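Local atomic coordinates of endoglucanase (Clostridium thermocellum, PDB entry 2E4T), a protein that probably hydrolyses internal beta-1,4-glucosidic links in cellulose and xyloglucan, this chain being the family 44 catalytic part of a larger multidomain enzyme. Residues Y169-A172 with S173-T176. Sequence-based numbering, arbitrary orientation.
Sequences YGNA and STPT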
ATOM      1  N   TYR A 169       0.306 -21.561  10.712  1.00  6.33           N
ATOM      2  CA  TYR A 169       1.499 -20.897  10.197  1.00  6.59           C
ATOM      3  C   TYR A 169       2.486 -20.474  11.263  1.00  7.23           C
ATOM      4  O   TYR A 169       3.581 -19.994  10.900  1.00  8.55           O
ATOM      5  CB  TYR A 169       1.104 -19.665   9.369  1.00  7.24           C
ATOM      6  CG  TYR A 169       0.372 -20.014   8.107  1.00  6.60           C
ATOM      7  CD1 TYR A 169       0.990 -20.727   7.114  1.00  6.83           C
ATOM      8  CD2 TYR A 169      -0.952 -19.627   7.930  1.00  7.03           C
ATOM      9  CE1 TYR A 169       0.332 -21.038   5.919  1.00  6.93           C
ATOM     10  CE2 TYR A 169      -1.614 -19.891   6.758  1.00  7.34           C
ATOM     11  CZ  TYR A 169      -0.984 -20.629   5.763  1.00  7.22           C
ATOM     12  OH  TYR A 169      -1.683 -20.856   4.591  1.00  8.37           O
ATOM     13  N   GLY A 170       2.118 -20.549  12.537  1.00  7.09           N
ATOM     14  CA  GLY A 170       2.876 -19.892  13.573  1.00  7.50           C
ATOM     15  C   GLY A 170       2.394 -18.433  13.756  1.00  6.61           C
ATOM     16  O   GLY A 170       1.741 -17.878  12.859  1.00  7.51           O
ATOM     17  N   ASN A 171       2.780 -17.809  14.849  1.00  6.86           N
ATOM     18  CA  ASN A 171       2.424 -16.431  15.082  1.00  6.32           C
ATOM     19  C   ASN A 171       3.270 -15.485  14.212  1.00  6.64           C
ATOM     20  O   ASN A 171       4.228 -15.894  13.517  1.00  6.68           O
ATOM     21  CB  ASN A 171       2.440 -16.108  16.569  1.00  8.48           C
ATOM     22  CG  ASN A 171       3.853 -16.061  17.171  1.00  8.86           C
ATOM     23  OD1 ASN A 171       4.745 -15.486  16.594  1.00  9.23           O
ATOM     24  ND2 ASN A 171       4.087 -16.775  18.264  1.00 14.78           N
ATOM     25  N   ALA A 172       2.924 -14.194  14.288  1.00  6.57           N
ATOM     26  CA  ALA A 172       3.559 -13.195  13.432  1.00  7.03           C
ATOM     27  C   ALA A 172       5.044 -13.029  13.658  1.00  8.16           C
ATOM     28  O   ALA A 172       5.716 -12.421  12.804  1.00 10.17           O
ATOM     29  CB  ALA A 172       2.879 -11.862  13.622  1.00  7.19           C
ATOM     30  N   SER A 173       5.577 -13.510  14.792  1.00  7.85           N
ATOM     31  CA  SER A 173       7.023 -13.410  15.043  1.00  8.85           C
ATOM     32  C   SER A 173       7.813 -14.546  14.406  1.00  8.75           C
ATOM     33  O   SER A 173       9.036 -14.510  14.479  1.00 11.01           O
ATOM     34  CB  SER A 173       7.328 -13.375  16.518  1.00 10.98           C
ATOM     35  OG  SER A 173       7.225 -14.659  17.143  1.00 11.99           O
ATOM     36  N   THR A 174       7.135 -15.528  13.811  1.00  7.73           N
ATOM     37  CA  THR A 174       7.777 -16.699  13.248  1.00  7.79           C
ATOM     38  C   THR A 174       7.974 -16.527  11.751  1.00  7.70           C
ATOM     39  O   THR A 174       7.308 -15.679  11.125  1.00  9.27           O
ATOM     40  CB  THR A 174       6.979 -17.972  13.537  1.00  9.04           C
ATOM     41  OG1 THR A 174       5.792 -17.997  12.747  1.00  9.47           O
ATOM     42  CG2 THR A 174       6.640 -18.114  15.037  1.00  9.90           C
ATOM     43  N   PRO A 175       8.835 -17.358  11.126  1.00  8.10           N
ATOM     44  CA  PRO A 175       9.160 -17.124   9.752  1.00  9.64           C
ATOM     45  C   PRO A 175       7.991 -17.188   8.763  1.00  9.05           C
ATOM     46  O   PRO A 175       8.037 -16.506   7.745  1.00 11.62           O
ATOM     47  CB  PRO A 175      10.235 -18.205   9.452  1.00 10.75           C
ATOM     48  CG  PRO A 175      10.955 -18.361  10.776  1.00 10.32           C
ATOM     49  CD  PRO A 175       9.784 -18.286  11.770  1.00  9.05           C
ATOM     50  N   THR A 176       6.989 -18.014   9.014  1.00  7.62           N
ATOM     51  CA  THR A 176       5.852 -18.189   8.112  1.00  8.00           C
ATOM     52  C   THR A 176       4.582 -17.553   8.636  1.00  7.34           C
ATOM     53  O   THR A 176       3.516 -17.678   8.005  1.00  7.94           O
ATOM     54  CB  THR A 176       5.568 -19.638   7.755  1.00 10.24           C
ATOM     55  OG1 THR A 176       5.313 -20.412   8.898  1.00 13.42           O
ATOM     56  CG2 THR A 176       6.725 -20.280   7.041  1.00 11.55           C
TER
HETATM   57  O   HOH W   1       6.484 -19.944  11.116  1.00 12.37           O
HETATM   58  O   HOH W   2       7.963 -12.832  11.276  1.00 19.15           O
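Four hydrogen bonds join N171 to S173 and T174, all accepted by two oxygens of N171. The side-chain oxygen OD1 of N171 takes the backbone N of S173 at 2.8 Å and S173 OG at 2.7 Å, both in the plane of the amide, with the hydroxyl on a lone pair. A chi1 of 71° sets N171 CG between its own N and carbonyl carbon, which lets OD1 reach forward to S173 N and OG. The main-chain O of N171 is gripped twice by T174: OG1 lies in the carbonyl plane at 2.7 Å, while the backbone N, 2.9 Å away, comes in 45° above it. Beyond these, a water links Y169 O, T174 OG1 and the N of T176, bridging the returning chain; T176 OG1 also sits 2.7 Å from Y169 O. Packing is lighter: T174 CG2 lies 3.6 Å from N171 OD1, and Y169 CB rests against T176 O, whose hydrogen bond comes from H94. The Y169 ring packs edge-to-face with H94, and its OH is hydrogen-bonded to D95; both partners are on helix 88-99. G170, with positive phi, is where the chain leaves helix 158-169, and N171 to T174 form a type I beta turn with an Asx turn at its start, reversing the chain toward strand 180-183 of the TIM barrel.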